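Local coordinates for PpBBE-like 1 D396N (Physcomitrella patens subsp. patens, PDB 6EO5), which is a flavin-dependent cellobiose oxidase of the berberine bridge enzyme-like group in the VAO family, present here as a single-site variant, at residues G425-Q429 with S439-G443; Y337-L343 with H386-S392; K332-I336 with I412-W416; F195-A200 with G380-F384. All blocks are in the same frame, centred on the assembly; numbering follows the deposited sequence.

Interaction 1. Residues G425-Q429 with S439-G443; sequences GQAYQ and SAYYG. With FAD (flavin-adenine dinucleotide), chain C.
The carbonyl of Gly425 sits against the methyl of Ala440, and from there the loop 425-429 runs past the short helix 438-442. Gln426 meets the helix mainly through its CA, 3.4 Å from Ala440 O in a CH...O contact, with CB beside it, while the far end of its side chain heads away. Ala427 then makes the one direct hydrogen bond between the segments, Ala427 N to Ala440 O at 3.2 Å; the donor stands above the carbonyl plane. On the same residue, the methyl CB packs 3.5 Å from CE1 of Tyr441. Tyr428 turns its back on the helix and reaches the cofactor, where Tyr428 OH donates to FAD O2 at 2.6 Å with that oxygen in the plane of the phenol ring. Gln429 and Tyr441 overlap head to tail, Gln429 CB 3.6 Å from Tyr441 CD1 and the amide steeply inclined to the ring. A bend at chi2 (-96°) carries this amide to a water, which accepts from Gln429 NE2 at 2.9 Å and donates to Tyr441 O at 2.7 Å. His386 and Gly199 also bond the amide, at OE1 and NE2 respectively, which fixes which way round it lies. The loop is thus anchored to the helix immediately before the tyrosine that donates to the flavin carbonyl, and a buried, multiply bonded amide follows directly after it.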
# COMPACT_ATOMS: atom_id res chain seq x y z
N GLY A 425 -9.53 -16.53 -4.54
CA GLY A 425 -9.61 -16.22 -3.13
C GLY A 425 -8.44 -15.44 -2.58
O GLY A 425 -8.34 -15.29 -1.35
N GLN A 426 -7.53 -14.94 -3.42
CA GLN A 426 -6.41 -14.17 -2.90
C GLN A 426 -6.77 -12.69 -2.80
O GLN A 426 -7.62 -12.18 -3.53
CB GLN A 426 -5.17 -14.34 -3.76
CG GLN A 426 -4.92 -15.75 -4.25
CD GLN A 426 -4.32 -15.75 -5.66
OE1 GLN A 426 -3.35 -15.02 -5.97
NE2 GLN A 426 -4.91 -16.56 -6.54
N ALA A 427 -6.11 -12.02 -1.86
CA ALA A 427 -6.32 -10.61 -1.60
C ALA A 427 -4.98 -9.92 -1.44
O ALA A 427 -3.95 -10.57 -1.22
CB ALA A 427 -7.19 -10.40 -0.36
N TYR A 428 -5.00 -8.58 -1.52
CA TYR A 428 -3.81 -7.74 -1.48
C TYR A 428 -3.63 -7.17 -0.07
O TYR A 428 -4.50 -6.43 0.41
CB TYR A 428 -3.91 -6.62 -2.52
CG TYR A 428 -2.76 -5.62 -2.52
CD1 TYR A 428 -1.44 -6.03 -2.40
CD2 TYR A 428 -3.02 -4.25 -2.69
CE1 TYR A 428 -0.40 -5.12 -2.40
CE2 TYR A 428 -1.99 -3.33 -2.70
CZ TYR A 428 -0.69 -3.76 -2.56
OH TYR A 428 0.33 -2.83 -2.58
N GLN A 429 -2.51 -7.50 0.57
CA GLN A 429 -2.34 -7.24 2.00
C GLN A 429 -2.17 -5.76 2.34
O GLN A 429 -2.29 -5.40 3.52
CB GLN A 429 -1.16 -8.04 2.54
CG GLN A 429 0.10 -7.99 1.69
CD GLN A 429 0.22 -9.17 0.74
OE1 GLN A 429 -0.73 -9.51 0.01
NE2 GLN A 429 1.39 -9.80 0.74
N SER A 439 -4.16 -17.25 4.72
CA SER A 439 -3.84 -18.00 3.51
C SER A 439 -4.19 -17.22 2.25
O SER A 439 -3.58 -17.46 1.19
CB SER A 439 -4.58 -19.34 3.49
OG SER A 439 -5.99 -19.15 3.64
N ALA A 440 -5.14 -16.29 2.34
CA ALA A 440 -5.48 -15.49 1.17
C ALA A 440 -4.37 -14.50 0.84
O ALA A 440 -4.21 -14.13 -0.34
CB ALA A 440 -6.80 -14.77 1.40
N TYR A 441 -3.61 -14.06 1.84
CA TYR A 441 -2.53 -13.11 1.59
C TYR A 441 -1.20 -13.81 1.32
O TYR A 441 -0.42 -13.33 0.50
CB TYR A 441 -2.36 -12.16 2.77
CG TYR A 441 -3.51 -11.21 2.98
CD1 TYR A 441 -3.90 -10.32 1.98
CD2 TYR A 441 -4.21 -11.19 4.18
CE1 TYR A 441 -4.95 -9.44 2.18
CE2 TYR A 441 -5.26 -10.31 4.39
CZ TYR A 441 -5.62 -9.43 3.38
OH TYR A 441 -6.66 -8.56 3.59
N TYR A 442 -0.95 -14.94 1.96
CA TYR A 442 0.38 -15.50 1.99
C TYR A 442 0.49 -16.90 1.38
O TYR A 442 1.59 -17.29 0.99
CB TYR A 442 0.90 -15.50 3.44
CG TYR A 442 0.99 -14.09 4.02
CD1 TYR A 442 1.66 -13.07 3.32
CD2 TYR A 442 0.40 -13.77 5.23
CE1 TYR A 442 1.74 -11.77 3.84
CE2 TYR A 442 0.48 -12.47 5.75
CZ TYR A 442 1.14 -11.48 5.05
OH TYR A 442 1.21 -10.20 5.57
N GLY A 443 -0.61 -17.65 1.29
CA GLY A 443 -0.64 -18.90 0.53
C GLY A 443 0.53 -19.84 0.78
O GLY A 443 0.82 -20.22 1.92
PA FAD C . 0.78 2.36 8.65
O1A FAD C . -0.65 2.31 9.18
O2A FAD C . 1.64 3.30 9.45
O5B FAD C . 1.47 0.90 8.54
C5B FAD C . 0.75 -0.23 8.09
C4B FAD C . 1.30 -1.50 8.72
O4B FAD C . 2.70 -1.56 8.57
C3B FAD C . 1.02 -1.56 10.22
O3B FAD C . 0.87 -2.91 10.59
C2B FAD C . 2.30 -1.03 10.81
O2B FAD C . 2.50 -1.49 12.13
C1B FAD C . 3.35 -1.56 9.84
N9A FAD C . 4.54 -0.69 9.88
C8A FAD C . 4.58 0.68 9.72
N7A FAD C . 5.85 1.10 9.85
C5A FAD C . 6.64 0.03 10.09
C6A FAD C . 7.99 -0.09 10.32
N6A FAD C . 8.76 0.99 10.30
N1A FAD C . 8.54 -1.34 10.55
C2A FAD C . 7.72 -2.45 10.57
N3A FAD C . 6.37 -2.32 10.36
C4A FAD C . 5.83 -1.10 10.12
N1 FAD C . -1.54 0.93 -1.72
C2 FAD C . -0.88 0.71 -2.93
O2 FAD C . -0.22 -0.33 -3.16
N3 FAD C . -0.93 1.68 -3.91
C4 FAD C . -1.64 2.85 -3.70
O4 FAD C . -1.67 3.70 -4.59
C4X FAD C . -2.30 3.07 -2.50
N5 FAD C . -2.97 4.25 -2.29
C5X FAD C . -3.35 4.61 -1.01
C6 FAD C . -3.89 5.87 -0.78
C7 FAD C . -4.18 6.33 0.51
C7M FAD C . -4.75 7.72 0.72
C8 FAD C . -4.01 5.44 1.59
C8M FAD C . -4.41 5.83 3.00
C9 FAD C . -3.55 4.14 1.33
C9A FAD C . -3.19 3.71 0.04
N10 FAD C . -2.76 2.40 -0.25
C10 FAD C . -2.22 2.12 -1.49
C1' FAD C . -2.61 1.37 0.81
C2' FAD C . -1.21 1.48 1.41
O2' FAD C . -0.22 0.89 0.60
C3' FAD C . -1.21 0.80 2.76
O3' FAD C . -2.18 1.46 3.54
C4' FAD C . 0.18 0.87 3.39
O4' FAD C . 0.37 -0.28 4.19
C5' FAD C . 0.34 2.16 4.19
O5' FAD C . 1.56 2.23 4.90
P FAD C . 1.71 3.32 6.08
O1P FAD C . 3.12 3.32 6.60
O2P FAD C . 1.24 4.70 5.69
O3P FAD C . 0.58 2.83 7.13
O HOH W 1 1.95 -12.42 -0.36

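Interaction 2. Residues Y337-L343 with H386-S392; sequences YVNGPGL and HRNSLYS
An edge of the large antiparallel sheet is built where Tyr337 and Val338, on the outermost strand 331-338, pair with Ser392 and Tyr391 on strand 391-398. Tyr337 and Ser392 form a non-hydrogen-bonded pair; Val338 and Tyr391 form a hydrogen-bonded one, with Val338 N donating a hydrogen bond to Tyr391 O at 3.0 Å. The return bond is split. Val338 O takes Leu390 N at 2.8 Å, in the carbonyl plane, and more weakly Tyr391 N at 3.3 Å.

The two sheet faces carry different aromatic contacts. On one, the Tyr337 and His386 side chains arrive roughly perpendicular to each other, yet the rings lie nearly flat together: an offset stack with centroids 4.5 Å apart and planes at 21°. His386 CB adds a CH-pi contact over the same phenol ring, and Ser392 CB approaches Tyr337 CE1 obliquely. On the other face, Val338 and Tyr391 extend alongside each other in a common direction, with Val338 CB over the Tyr391 ring, 4.0 Å from its centroid. Tyr391 OH lies 3.5 Å from Leu343 CG and is hydrogen-bonded to Gln243. Beyond the strands, Leu390 CD2 packs against Pro341 O; the peptide bond preceding this proline is cis. With Leu390 and Tyr391 both set opposite Val338, the arrangement is a classic beta bulge in the edge pair of an antiparallel sheet.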
# COMPACT_ATOMS: atom_id res chain seq x y z
N TYR A 337 -8.16 -10.72 -5.99
CA TYR A 337 -7.39 -10.82 -7.23
C TYR A 337 -8.18 -11.61 -8.28
O TYR A 337 -8.86 -12.59 -7.96
CB TYR A 337 -6.03 -11.49 -7.00
CG TYR A 337 -4.97 -10.55 -6.50
CD1 TYR A 337 -4.34 -9.63 -7.36
CD2 TYR A 337 -4.58 -10.57 -5.15
CE1 TYR A 337 -3.35 -8.75 -6.89
CE2 TYR A 337 -3.61 -9.70 -4.67
CZ TYR A 337 -3.00 -8.79 -5.53
OH TYR A 337 -2.04 -7.95 -5.02
N VAL A 338 -8.08 -11.16 -9.53
CA VAL A 338 -8.72 -11.79 -10.68
C VAL A 338 -7.63 -12.23 -11.65
O VAL A 338 -6.72 -11.45 -11.95
CB VAL A 338 -9.70 -10.84 -11.38
CG1 VAL A 338 -10.39 -11.55 -12.53
CG2 VAL A 338 -10.73 -10.30 -10.39
N ASN A 339 -7.72 -13.46 -12.12
CA ASN A 339 -6.75 -14.02 -13.05
C ASN A 339 -7.20 -13.80 -14.49
O ASN A 339 -8.39 -13.61 -14.77
CB ASN A 339 -6.54 -15.51 -12.81
CG ASN A 339 -5.81 -15.79 -11.52
OD1 ASN A 339 -5.13 -14.93 -10.97
ND2 ASN A 339 -5.93 -17.02 -11.05
N GLY A 340 -6.23 -13.84 -15.41
CA GLY A 340 -6.55 -13.80 -16.83
C GLY A 340 -7.50 -14.93 -17.19
O GLY A 340 -7.41 -16.02 -16.64
N PRO A 341 -8.44 -14.68 -18.12
CA PRO A 341 -8.62 -13.44 -18.87
C PRO A 341 -9.57 -12.48 -18.20
O PRO A 341 -10.01 -11.53 -18.84
CB PRO A 341 -9.21 -13.94 -20.19
CG PRO A 341 -10.06 -15.10 -19.77
CD PRO A 341 -9.38 -15.73 -18.56
N GLY A 342 -9.89 -12.74 -16.93
CA GLY A 342 -10.73 -11.82 -16.19
C GLY A 342 -12.07 -12.41 -15.80
O GLY A 342 -12.27 -13.63 -15.82
N LEU A 343 -13.00 -11.54 -15.43
CA LEU A 343 -14.34 -11.99 -15.14
C LEU A 343 -15.05 -12.38 -16.43
O LEU A 343 -14.94 -11.69 -17.45
CB LEU A 343 -15.13 -10.91 -14.39
CG LEU A 343 -14.54 -10.43 -13.06
CD1 LEU A 343 -15.33 -9.26 -12.51
CD2 LEU A 343 -14.49 -11.57 -12.05
N HIS A 386 1.35 -12.77 -5.13
CA HIS A 386 0.36 -12.48 -6.17
C HIS A 386 1.06 -12.09 -7.46
O HIS A 386 1.13 -10.93 -7.85
CB HIS A 386 -0.59 -11.40 -5.67
CG HIS A 386 -0.97 -11.58 -4.24
ND1 HIS A 386 -1.77 -12.62 -3.80
CD2 HIS A 386 -0.63 -10.87 -3.13
CE1 HIS A 386 -1.91 -12.54 -2.49
NE2 HIS A 386 -1.23 -11.49 -2.06
N ARG A 387 1.59 -13.11 -8.14
CA ARG A 387 2.44 -12.91 -9.30
C ARG A 387 1.80 -13.44 -10.58
O ARG A 387 2.50 -13.60 -11.59
CB ARG A 387 3.79 -13.59 -9.08
CG ARG A 387 4.46 -13.19 -7.78
CD ARG A 387 4.98 -11.79 -7.87
NE ARG A 387 5.85 -11.46 -6.75
CZ ARG A 387 6.48 -10.29 -6.63
NH1 ARG A 387 6.33 -9.37 -7.58
NH2 ARG A 387 7.26 -10.05 -5.58
N ASN A 388 0.49 -13.74 -10.57
CA ASN A 388 -0.14 -14.38 -11.72
C ASN A 388 -1.57 -13.89 -11.97
O ASN A 388 -2.37 -14.61 -12.59
CB ASN A 388 -0.15 -15.90 -11.54
CG ASN A 388 -0.21 -16.64 -12.87
OD1 ASN A 388 0.50 -16.29 -13.82
ND2 ASN A 388 -1.06 -17.65 -12.94
N SER A 389 -1.91 -12.69 -11.53
CA SER A 389 -3.23 -12.13 -11.73
C SER A 389 -3.24 -11.16 -12.91
O SER A 389 -2.20 -10.65 -13.33
CB SER A 389 -3.69 -11.38 -10.48
OG SER A 389 -2.91 -10.19 -10.38
N LEU A 390 -4.44 -10.90 -13.42
CA LEU A 390 -4.59 -9.82 -14.39
C LEU A 390 -4.71 -8.48 -13.67
O LEU A 390 -4.03 -7.51 -14.04
CB LEU A 390 -5.80 -10.08 -15.29
CG LEU A 390 -6.04 -9.12 -16.45
CD1 LEU A 390 -4.82 -9.02 -17.38
CD2 LEU A 390 -7.30 -9.55 -17.22
N TYR A 391 -5.54 -8.40 -12.63
CA TYR A 391 -5.71 -7.17 -11.87
C TYR A 391 -6.22 -7.49 -10.46
O TYR A 391 -6.73 -8.58 -10.20
CB TYR A 391 -6.65 -6.20 -12.59
CG TYR A 391 -8.03 -6.74 -12.86
CD1 TYR A 391 -9.03 -6.68 -11.88
CD2 TYR A 391 -8.36 -7.28 -14.10
CE1 TYR A 391 -10.29 -7.16 -12.12
CE2 TYR A 391 -9.63 -7.76 -14.35
CZ TYR A 391 -10.59 -7.70 -13.36
OH TYR A 391 -11.87 -8.18 -13.60
N SER A 392 -6.06 -6.52 -9.56
CA SER A 392 -6.63 -6.55 -8.23
C SER A 392 -7.87 -5.66 -8.19
O SER A 392 -8.00 -4.73 -9.00
CB SER A 392 -5.63 -6.04 -7.20
OG SER A 392 -5.24 -4.70 -7.50

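Interaction 3. Residues K332-I336 with I412-W416; sequences KAKSI and ITRYW
Trp416 stands across the side chains of Lys334 and Ile336, meeting each at about a right angle, so that its indole lies between the two with one on each face. Helix 405-420 lies over the edge strand 331-338 here, with the short segments almost parallel (5° between directions) and their axes 8.9 Å apart. The tryptophan's CG is anti to the backbone N (chi1 -171°), which brings the ring down onto the strand with its pyrrole edge leading. That edge makes the polar link: Trp416 NE1 donates to Ser335 O at 2.7 Å, the oxygen almost exactly in the indole plane although the donor sits well above the plane of the carbonyl.

On one face, Ile336 CD1 comes in off-centre, 4.0 Å from the centroid of the five-membered ring. The other face belongs to Lys334. Its chain bends at chi3 and chi4 and folds back over the indole, bringing CE within 3.5 Å of Trp416 CB and placing NZ 4.9 Å from the five-ring centroid, 19° off the normal, as a cation-pi contact. Before it bends, the chain brushes the first turn of the segment, CD lying 3.6 Å from Ile412 O. Two residues earlier on the strand, the Lys332 and Ile412 side chains run askew, CG of Lys332 3.8 Å from CG2 of Ile412.

Both lysine ammonium groups form salt bridges to Asp433. The positive end over the indole is therefore shared with a carboxylate, which would probably stabilise its charge in this buried place, while the methylenes supply the greasy part of the contact and the indole N-H satisfies a strand carbonyl.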
# COMPACT_ATOMS: atom_id res chain seq x y z
N LYS A 332 -15.00 0.67 5.48
CA LYS A 332 -14.56 -0.72 5.42
C LYS A 332 -14.06 -0.99 4.00
O LYS A 332 -14.73 -0.63 3.03
CB LYS A 332 -15.68 -1.67 5.81
CG LYS A 332 -15.36 -3.14 5.59
CD LYS A 332 -14.27 -3.63 6.52
CE LYS A 332 -13.94 -5.07 6.22
NZ LYS A 332 -12.75 -5.52 6.96
N ALA A 333 -12.89 -1.60 3.89
CA ALA A 333 -12.30 -1.95 2.60
C ALA A 333 -12.05 -3.45 2.51
O ALA A 333 -11.72 -4.11 3.50
CB ALA A 333 -10.99 -1.18 2.37
N LYS A 334 -12.23 -4.00 1.31
CA LYS A 334 -11.88 -5.38 1.00
C LYS A 334 -11.16 -5.42 -0.34
O LYS A 334 -11.20 -4.44 -1.10
CB LYS A 334 -13.12 -6.29 0.99
CG LYS A 334 -13.97 -6.16 2.24
CD LYS A 334 -15.22 -7.03 2.23
CE LYS A 334 -14.90 -8.51 2.31
NZ LYS A 334 -14.29 -8.92 3.61
N SER A 335 -10.49 -6.52 -0.65
CA SER A 335 -9.84 -6.64 -1.95
C SER A 335 -9.89 -8.09 -2.43
O SER A 335 -10.23 -9.02 -1.67
CB SER A 335 -8.39 -6.14 -1.92
OG SER A 335 -7.51 -7.10 -1.36
N ILE A 336 -9.55 -8.29 -3.71
CA ILE A 336 -9.53 -9.62 -4.31
C ILE A 336 -8.66 -9.56 -5.56
O ILE A 336 -8.44 -8.49 -6.12
CB ILE A 336 -10.96 -10.10 -4.65
CG1 ILE A 336 -11.08 -11.62 -4.47
CG2 ILE A 336 -11.38 -9.64 -6.03
CD1 ILE A 336 -12.49 -12.11 -4.54
N ILE A 412 -20.43 -3.98 1.35
CA ILE A 412 -19.16 -4.27 0.70
C ILE A 412 -18.75 -5.73 0.90
O ILE A 412 -17.97 -6.27 0.11
CB ILE A 412 -18.06 -3.30 1.19
CG1 ILE A 412 -16.97 -3.18 0.14
CG2 ILE A 412 -17.49 -3.73 2.53
CD1 ILE A 412 -17.34 -2.29 -1.04
N THR A 413 -19.29 -6.39 1.93
CA THR A 413 -19.00 -7.81 2.12
C THR A 413 -19.85 -8.69 1.20
O THR A 413 -19.36 -9.70 0.68
CB THR A 413 -19.21 -8.18 3.59
OG1 THR A 413 -18.25 -7.47 4.37
CG2 THR A 413 -19.05 -9.67 3.80
N ARG A 414 -21.12 -8.32 1.00
CA ARG A 414 -21.92 -8.95 -0.04
C ARG A 414 -21.22 -8.85 -1.39
O ARG A 414 -21.12 -9.83 -2.14
CB ARG A 414 -23.29 -8.29 -0.13
CG ARG A 414 -24.27 -8.69 0.92
CD ARG A 414 -25.60 -8.03 0.60
NE ARG A 414 -25.65 -6.61 0.97
CZ ARG A 414 -26.28 -6.14 2.05
NH1 ARG A 414 -26.93 -6.99 2.86
NH2 ARG A 414 -26.28 -4.82 2.31
N TYR A 415 -20.73 -7.64 -1.72
CA TYR A 415 -20.06 -7.42 -2.99
C TYR A 415 -18.86 -8.34 -3.14
O TYR A 415 -18.68 -8.97 -4.19
CB TYR A 415 -19.64 -5.95 -3.09
CG TYR A 415 -18.84 -5.59 -4.34
CD1 TYR A 415 -17.47 -5.84 -4.43
CD2 TYR A 415 -19.45 -4.98 -5.43
CE1 TYR A 415 -16.74 -5.51 -5.56
CE2 TYR A 415 -18.74 -4.65 -6.56
CZ TYR A 415 -17.39 -4.91 -6.63
OH TYR A 415 -16.69 -4.56 -7.75
N TRP A 416 -18.02 -8.42 -2.10
CA TRP A 416 -16.86 -9.31 -2.17
C TRP A 416 -17.28 -10.75 -2.43
O TRP A 416 -16.61 -11.47 -3.18
CB TRP A 416 -16.05 -9.22 -0.88
CG TRP A 416 -14.73 -9.95 -0.95
CD1 TRP A 416 -13.51 -9.40 -1.24
CD2 TRP A 416 -14.50 -11.36 -0.74
NE1 TRP A 416 -12.54 -10.38 -1.23
CE2 TRP A 416 -13.12 -11.58 -0.92
CE3 TRP A 416 -15.33 -12.44 -0.42
CZ2 TRP A 416 -12.54 -12.85 -0.80
CZ3 TRP A 416 -14.76 -13.70 -0.29
CH2 TRP A 416 -13.38 -13.89 -0.49

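Interaction 4. Residues F195-A200 with G380-F384; sequences FAIRGA and GETAF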
# COMPACT_ATOMS: atom_id res chain seq x y z
N PHE A 195 13.44 -12.41 3.01
CA PHE A 195 12.25 -12.96 2.34
C PHE A 195 10.97 -12.46 3.00
O PHE A 195 10.03 -12.03 2.32
CB PHE A 195 12.33 -14.48 2.37
CG PHE A 195 11.13 -15.17 1.85
CD1 PHE A 195 10.03 -15.41 2.67
CD2 PHE A 195 11.10 -15.65 0.55
CE1 PHE A 195 8.92 -16.08 2.21
CE2 PHE A 195 9.98 -16.33 0.08
CZ PHE A 195 8.89 -16.54 0.91
N ALA A 196 10.91 -12.51 4.33
CA ALA A 196 9.67 -12.19 5.03
C ALA A 196 9.25 -10.73 4.84
O ALA A 196 8.06 -10.44 4.70
CB ALA A 196 9.81 -12.51 6.52
N ILE A 197 10.21 -9.80 4.86
CA ILE A 197 9.83 -8.38 4.90
C ILE A 197 9.38 -7.88 3.53
O ILE A 197 8.73 -6.84 3.45
CB ILE A 197 10.96 -7.49 5.47
CG1 ILE A 197 12.18 -7.49 4.56
CG2 ILE A 197 11.36 -7.91 6.88
CD1 ILE A 197 12.19 -6.33 3.54
N ARG A 198 9.71 -8.60 2.46
CA ARG A 198 9.23 -8.28 1.11
C ARG A 198 7.83 -8.86 0.89
O ARG A 198 7.62 -9.79 0.10
CB ARG A 198 10.22 -8.80 0.07
CG ARG A 198 11.46 -7.94 -0.08
CD ARG A 198 12.75 -8.76 -0.03
NE ARG A 198 13.19 -9.26 -1.33
CZ ARG A 198 13.57 -10.52 -1.56
NH1 ARG A 198 13.56 -11.41 -0.58
NH2 ARG A 198 13.98 -10.88 -2.77
N GLY A 199 6.86 -8.29 1.59
CA GLY A 199 5.49 -8.76 1.47
C GLY A 199 4.77 -9.03 2.79
O GLY A 199 3.53 -8.92 2.85
N ALA A 200 5.51 -9.37 3.85
CA ALA A 200 4.89 -9.62 5.15
C ALA A 200 5.60 -8.87 6.27
O ALA A 200 5.52 -9.28 7.43
CB ALA A 200 4.84 -11.12 5.46
N GLY A 380 8.18 -17.84 -5.35
CA GLY A 380 8.92 -18.52 -4.32
C GLY A 380 10.09 -17.77 -3.75
O GLY A 380 10.78 -18.31 -2.87
N GLU A 381 10.36 -16.55 -4.21
CA GLU A 381 11.50 -15.78 -3.72
C GLU A 381 11.12 -14.56 -2.90
O GLU A 381 12.01 -13.90 -2.37
CB GLU A 381 12.38 -15.34 -4.89
CG GLU A 381 13.12 -16.48 -5.54
CD GLU A 381 13.83 -16.08 -6.81
OE1 GLU A 381 13.75 -14.88 -7.19
OE2 GLU A 381 14.46 -16.96 -7.43
N THR A 382 9.83 -14.24 -2.78
CA THR A 382 9.40 -13.18 -1.88
C THR A 382 8.16 -13.63 -1.13
O THR A 382 7.44 -14.54 -1.55
CB THR A 382 9.11 -11.85 -2.61
OG1 THR A 382 7.95 -11.99 -3.45
CG2 THR A 382 10.32 -11.40 -3.45
N ALA A 383 7.93 -12.98 0.01
CA ALA A 383 6.69 -13.17 0.74
C ALA A 383 5.47 -12.69 -0.04
O ALA A 383 4.35 -13.03 0.33
CB ALA A 383 6.77 -12.46 2.09
N PHE A 384 5.66 -11.90 -1.09
CA PHE A 384 4.55 -11.44 -1.93
C PHE A 384 4.30 -12.47 -3.02
O PHE A 384 5.16 -12.70 -3.88
CB PHE A 384 4.85 -10.06 -2.52
CG PHE A 384 3.65 -9.41 -3.15
CD1 PHE A 384 3.32 -9.67 -4.47
CD2 PHE A 384 2.84 -8.56 -2.41
CE1 PHE A 384 2.21 -9.09 -5.06
CE2 PHE A 384 1.72 -7.97 -2.99
CZ PHE A 384 1.41 -8.23 -4.32
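Ala383, in the loop before strand 391-398, points its methyl into the Phe195-Ala200 turn of helix 191-200, where Arg198 is the centre of an inverse gamma turn. This is the tight part: Ala383 is buried, and its CB meets Ala200 CB at 4.1 Å. Leu449 of the helix 446-456 also touches Ala383 and Ala200, adding to the apolar surroundings. Ala383 N donates to Phe195 O at 3.3 Å, the donor tilted out of the carbonyl plane. Gly199 passes directly beside the Ala383-Phe384 backbone. The Phe195 ring belongs to this packed side too, for the Thr382-Ala383 peptide lies flat over one of its faces, with Ala383 N above the ring centre. Next to it, the Arg198 and Thr382 side chains meet roughly perpendicular, and the threonine methyl rests over a face of the guanidinium, with Thr382 CG2 3.8 Å from Arg198 NH2.

Toward solvent the fit slackens. Gly380 and Glu381 are exposed, and the side chain of Glu381 starts off away from the helix. What remains of the contact there is the rim of the phenyl ring, where Gly380 O lies near the ring plane, 3.6 Å from Phe195 CE2.

All four contacts are largely buried, but interactions 2 and 4 each have an exposed margin. Interactions 2 and 3 share strand 331-338: the former joins it to its sheet neighbour by backbone bonds and aromatic faces, the latter covers it with a helix through lysine, isoleucine and indole. Interaction 1 lies next to the flavin and links the others: the Gln429 amide connects it with interactions 2 and 4, and Tyr428 N bonds to Ser335 of interaction 3. Arg387 also bonds Thr382, tying interaction 2 to interaction 4. Interactions 3 and 4 do not touch, their nearest atoms being about 9 Å apart.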